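Local coordinates for 361aa long hypothetical D-aminopeptidase (Pyrococcus horikoshii, PDB 2DRH), which is of unknown function but probably acts as an aminopeptidase of the S58 peptidase family, at residues 50-55 with 95-100; 106-111 with 131-136. One frame throughout, in Å; residues are numbered along the deposited sequence.

Interaction 1 pairs two inner strands, 48-56 and 96-100, of a four-stranded mixed sheet; interaction 2 sets helix 104-118 on strand 132-136, which borders 96-100 in the same sheet. Their centres are about 7 Å apart, and they come in series along the chain, the first closing before the second opens. They also touch directly: the backbone of I97 probably hydrogen-bonds to L132 and L134, with I97 O 2.9 Å from L134 N, and P95 packs on L111. The chain therefore leaves strand 96-100, runs through the helix and returns as its parallel neighbour, so interaction 1 pairs strands within the sheet and interaction 2 packs the connecting helix on it, both buried within the S58 peptidase region.

Interaction 1. Residues 50-55 with 95-100; sequences TGVTAI and PIILTN
T53 faces L98 and I55 faces I96 as antiparallel hydrogen-bonded pairs, each joined by two N-H...O=C bonds; the strand segments run at 162° with axes 4.7 Å apart. Between them A54 and I97 form a non-hydrogen-bonded pair. Both bonds of the I55-I96 pair, I55 N to I96 O and I96 N to I55 O, are short at 2.7 Å. The regular pairing stops toward G51, where the T99 hydroxyl donates to G51 O (OG1 to O, 3.0 Å). OG1 lies anti to the T99 backbone N (chi1 -171°), on the side of G51. Beyond it, the N100 amide closes the end of the contact: ND2 donates to T50 OG1 at 2.9 Å, the acceptor lying close to the amide plane and the N-H nearly straight. T50 OG1 is also bonded to D138, so a valine in place of T50 would probably leave the N100 amide without this acceptor and the D138 carboxylate without its hydroxyl partner. The I55 side chain can be followed outward. CB meets I96 CB at 4.0 Å; CG1 sits beside the backbone N, anti to the carbonyl carbon, and a second torsion of 94°, off the staggered values, swings CD1 past I96 toward L98; CD1 then lies 3.6 Å from I96 O and 3.9 Å from L98 CD1. On the reverse face, I97 holds both neighbours, its CD1 against A54 CB (3.6 Å) and its CG2 against V52 CG1. Helices 104-118 and 151-160 cover this face, and T53, on the I55 side, turns its hydroxyl to H31 and A172. Helices on the I97 face of this sheet, with a second sheet beyond its other face, are consistent with the alpha-beta-beta-alpha sandwich of the DmpA family.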
loop_
_atom_site.group_PDB
_atom_site.type_symbol
_atom_site.label_atom_id
_atom_site.label_comp_id
_atom_site.label_asym_id
_atom_site.label_seq_id
_atom_site.Cartn_x
_atom_site.Cartn_y
_atom_site.Cartn_z
ATOM N N THR A 50 18.536 17.278 -23.065
ATOM C CA THR A 50 18.156 16.826 -21.738
ATOM C C THR A 50 18.556 17.872 -20.696
ATOM O O THR A 50 18.860 19.011 -21.044
ATOM C CB THR A 50 18.817 15.451 -21.425
ATOM O OG1 THR A 50 18.261 14.912 -20.224
ATOM C CG2 THR A 50 20.319 15.592 -21.258
ATOM N N GLY A 51 18.549 17.497 -19.423
ATOM C CA GLY A 51 18.914 18.456 -18.395
ATOM C C GLY A 51 18.573 18.004 -16.995
ATOM O O GLY A 51 18.224 16.845 -16.773
ATOM N N VAL A 52 18.659 18.938 -16.052
ATOM C CA VAL A 52 18.386 18.668 -14.651
ATOM C C VAL A 52 17.636 19.832 -14.018
ATOM O O VAL A 52 17.913 20.996 -14.309
ATOM C CB VAL A 52 19.707 18.455 -13.866
ATOM C CG1 VAL A 52 19.421 18.276 -12.378
ATOM C CG2 VAL A 52 20.446 17.246 -14.409
ATOM N N THR A 53 16.679 19.513 -13.156
ATOM C CA THR A 53 15.905 20.530 -12.461
ATOM C C THR A 53 15.923 20.191 -10.973
ATOM O O THR A 53 15.656 19.049 -10.581
ATOM C CB THR A 53 14.441 20.569 -12.947
ATOM O OG1 THR A 53 14.397 20.972 -14.321
ATOM C CG2 THR A 53 13.628 21.546 -12.105
ATOM N N ALA A 54 16.243 21.186 -10.152
ATOM C CA ALA A 54 16.309 20.996 -8.714
ATOM C C ALA A 54 15.242 21.805 -7.982
ATOM O O ALA A 54 15.015 22.967 -8.297
ATOM C CB ALA A 54 17.693 21.388 -8.211
ATOM N N ILE A 55 14.581 21.176 -7.016
ATOM C CA ILE A 55 13.565 21.854 -6.224
ATOM C C ILE A 55 13.988 21.755 -4.762
ATOM O O ILE A 55 14.159 20.655 -4.227
ATOM C CB ILE A 55 12.146 21.216 -6.376
ATOM C CG1 ILE A 55 11.698 21.227 -7.842
ATOM C CG2 ILE A 55 11.132 21.998 -5.545
ATOM C CD1 ILE A 55 12.011 19.945 -8.599
ATOM N N PRO A 95 17.399 18.050 -1.545
ATOM C CA PRO A 95 16.659 18.814 -2.546
ATOM C C PRO A 95 16.087 17.767 -3.508
ATOM O O PRO A 95 16.599 16.645 -3.586
ATOM C CB PRO A 95 17.733 19.701 -3.186
ATOM C CG PRO A 95 19.005 18.990 -2.917
ATOM C CD PRO A 95 18.819 18.431 -1.525
ATOM N N ILE A 96 15.025 18.129 -4.220
ATOM C CA ILE A 96 14.371 17.215 -5.146
ATOM C C ILE A 96 14.943 17.397 -6.539
ATOM O O ILE A 96 14.955 18.496 -7.072
ATOM C CB ILE A 96 12.863 17.472 -5.171
ATOM C CG1 ILE A 96 12.339 17.531 -3.733
ATOM C CG2 ILE A 96 12.159 16.370 -5.969
ATOM C CD1 ILE A 96 10.884 17.929 -3.621
ATOM N N ILE A 97 15.402 16.299 -7.123
ATOM C CA ILE A 97 16.029 16.331 -8.432
ATOM C C ILE A 97 15.239 15.583 -9.489
ATOM O O ILE A 97 14.735 14.478 -9.256
ATOM C CB ILE A 97 17.462 15.727 -8.363
ATOM C CG1 ILE A 97 18.283 16.448 -7.287
ATOM C CG2 ILE A 97 18.151 15.838 -9.719
ATOM C CD1 ILE A 97 18.570 17.904 -7.612
ATOM N N LEU A 98 15.141 16.204 -10.657
ATOM C CA LEU A 98 14.439 15.626 -11.785
ATOM C C LEU A 98 15.425 15.580 -12.944
ATOM O O LEU A 98 16.236 16.493 -13.108
ATOM C CB LEU A 98 13.232 16.489 -12.160
ATOM C CG LEU A 98 12.308 16.891 -10.999
ATOM C CD1 LEU A 98 11.092 17.629 -11.543
ATOM C CD2 LEU A 98 11.878 15.664 -10.229
ATOM N N THR A 99 15.367 14.506 -13.723
ATOM C CA THR A 99 16.234 14.352 -14.883
ATOM C C THR A 99 15.686 13.245 -15.782
ATOM O O THR A 99 14.543 12.830 -15.618
ATOM C CB THR A 99 17.681 14.034 -14.473
ATOM O OG1 THR A 99 18.518 14.114 -15.631
ATOM C CG2 THR A 99 17.789 12.641 -13.843
ATOM N N ASN A 100 16.474 12.774 -16.743
ATOM C CA ASN A 100 15.966 11.727 -17.623
ATOM C C ASN A 100 16.125 10.351 -16.984
ATOM O O ASN A 100 16.958 10.149 -16.092
ATOM C CB ASN A 100 16.650 11.778 -18.999
ATOM C CG ASN A 100 18.103 11.353 -18.956
ATOM O OD1 ASN A 100 18.416 10.178 -18.755
ATOM N ND2 ASN A 100 19.005 12.311 -19.144
#

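Interaction 2. Residues 106-111 with 131-136; sequences TAVEGL and PLVLEC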
loop_
_atom_site.group_PDB
_atom_site.type_symbol
_atom_site.label_atom_id
_atom_site.label_comp_id
_atom_site.label_asym_id
_atom_site.label_seq_id
_atom_site.Cartn_x
_atom_site.Cartn_y
_atom_site.Cartn_z
ATOM N N THR A 106 23.439 9.083 -12.231
ATOM C CA THR A 106 24.312 10.248 -12.241
ATOM C C THR A 106 23.762 11.304 -11.284
ATOM O O THR A 106 24.513 11.947 -10.556
ATOM C CB THR A 106 24.394 10.872 -13.645
ATOM O OG1 THR A 106 24.736 9.861 -14.602
ATOM C CG2 THR A 106 25.448 11.975 -13.672
ATOM N N ALA A 107 22.444 11.473 -11.301
ATOM C CA ALA A 107 21.773 12.451 -10.455
ATOM C C ALA A 107 22.043 12.147 -8.991
ATOM O O ALA A 107 22.314 13.048 -8.202
ATOM C CB ALA A 107 20.271 12.442 -10.733
ATOM N N VAL A 108 21.962 10.872 -8.630
ATOM C CA VAL A 108 22.235 10.459 -7.264
ATOM C C VAL A 108 23.684 10.811 -6.909
ATOM O O VAL A 108 23.963 11.348 -5.830
ATOM C CB VAL A 108 22.014 8.938 -7.094
ATOM C CG1 VAL A 108 22.669 8.441 -5.802
ATOM C CG2 VAL A 108 20.522 8.641 -7.072
ATOM N N GLU A 109 24.604 10.515 -7.820
ATOM C CA GLU A 109 26.008 10.813 -7.577
ATOM C C GLU A 109 26.203 12.308 -7.309
ATOM O O GLU A 109 26.837 12.689 -6.329
ATOM C CB GLU A 109 26.851 10.386 -8.776
ATOM C CG GLU A 109 26.908 8.879 -8.997
ATOM C CD GLU A 109 27.858 8.178 -8.041
ATOM O OE1 GLU A 109 27.777 8.433 -6.822
ATOM O OE2 GLU A 109 28.680 7.360 -8.508
ATOM N N GLY A 110 25.650 13.145 -8.184
ATOM C CA GLY A 110 25.784 14.582 -8.026
ATOM C C GLY A 110 25.115 15.103 -6.773
ATOM O O GLY A 110 25.674 15.926 -6.047
ATOM N N LEU A 111 23.901 14.628 -6.522
ATOM C CA LEU A 111 23.153 15.032 -5.345
ATOM C C LEU A 111 23.969 14.717 -4.093
ATOM O O LEU A 111 24.082 15.546 -3.178
ATOM C CB LEU A 111 21.810 14.297 -5.307
ATOM C CG LEU A 111 20.898 14.568 -4.114
ATOM C CD1 LEU A 111 20.718 16.077 -3.927
ATOM C CD2 LEU A 111 19.560 13.888 -4.341
ATOM N N PRO A 131 18.608 10.280 -0.947
ATOM C CA PRO A 131 18.474 11.173 -2.098
ATOM C C PRO A 131 17.160 10.946 -2.833
ATOM O O PRO A 131 16.753 9.804 -3.058
ATOM C CB PRO A 131 19.694 10.827 -2.948
ATOM C CG PRO A 131 19.954 9.396 -2.607
ATOM C CD PRO A 131 19.764 9.383 -1.119
ATOM N N LEU A 132 16.501 12.039 -3.200
ATOM C CA LEU A 132 15.226 11.966 -3.898
ATOM C C LEU A 132 15.384 12.412 -5.343
ATOM O O LEU A 132 15.658 13.582 -5.623
ATOM C CB LEU A 132 14.198 12.839 -3.184
ATOM C CG LEU A 132 12.761 12.896 -3.699
ATOM C CD1 LEU A 132 12.144 11.495 -3.778
ATOM C CD2 LEU A 132 11.962 13.778 -2.739
ATOM N N VAL A 133 15.199 11.459 -6.254
ATOM C CA VAL A 133 15.340 11.689 -7.682
ATOM C C VAL A 133 14.185 11.058 -8.447
ATOM O O VAL A 133 13.843 9.895 -8.216
ATOM C CB VAL A 133 16.651 11.061 -8.198
ATOM C CG1 VAL A 133 16.847 11.375 -9.675
ATOM C CG2 VAL A 133 17.829 11.560 -7.371
ATOM N N LEU A 134 13.587 11.825 -9.355
ATOM C CA LEU A 134 12.484 11.339 -10.180
ATOM C C LEU A 134 12.787 11.635 -11.649
ATOM O O LEU A 134 13.683 12.423 -11.955
ATOM C CB LEU A 134 11.162 11.974 -9.750
ATOM C CG LEU A 134 10.690 11.488 -8.373
ATOM C CD1 LEU A 134 11.130 12.484 -7.308
ATOM C CD2 LEU A 134 9.176 11.332 -8.360
ATOM N N GLU A 135 12.044 11.019 -12.562
ATOM C CA GLU A 135 12.358 11.214 -13.962
ATOM C C GLU A 135 11.273 10.967 -14.987
ATOM O O GLU A 135 10.192 10.471 -14.678
ATOM C CB GLU A 135 13.536 10.313 -14.322
ATOM C CG GLU A 135 13.342 8.852 -13.896
ATOM C CD GLU A 135 12.096 8.202 -14.494
ATOM O OE1 GLU A 135 11.920 8.248 -15.728
ATOM O OE2 GLU A 135 11.292 7.640 -13.723
ATOM N N CYS A 136 11.621 11.307 -16.226
ATOM C CA CYS A 136 10.781 11.107 -17.402
ATOM C C CYS A 136 11.727 10.716 -18.554
ATOM O O CYS A 136 12.903 11.083 -18.554
ATOM C CB CYS A 136 9.994 12.379 -17.718
ATOM S SG CYS A 136 8.563 12.621 -16.612
#
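A107, V108 and L111 of helix 104-118 lie against P131 and V133 in an apolar side-chain contact of helix on sheet, at strand 132-136, the outermost of the four strands as counted in this chain. The helix and strand segments pass 8.8 Å apart at 150°, a small 236 Å² is buried between them, and the side-chain approaches that carry the contact are between carbons. V133 splits its two methyls between different parts of the helix. With CG1 anti to the backbone N (chi1 -176°), that methyl reaches A107 CB at 3.7 Å, while CG2 meets V108 CG2 at 4.0 Å and lies 4.2 Å from L111 CD2. The side chains of V108 and V133 cross at about a right angle. One helical turn on from A107, L111 extends its CG away from the backbone N and lays CD2 against the proline ring, 3.4 Å from P131 CB, tighter than usual for two carbons. V108 CG1 reaches the same ring more loosely, at CG. Strand 96-100, this helix and strand 132-136 form a beta-alpha-beta crossover, in which the helix packs over the two parallel strands it connects; accordingly A107 also touches I97 and T99. On the strand's other face L134 packs on I241, I280 and V282 of the second sheet. The helix is also an interface element: E109 forms a salt bridge with R147 of the second subunit, T106 OG1 is hydrogen-bonded to E109 of that subunit and, reciprocally, E109 OE2 to T106 OG1 of the second subunit.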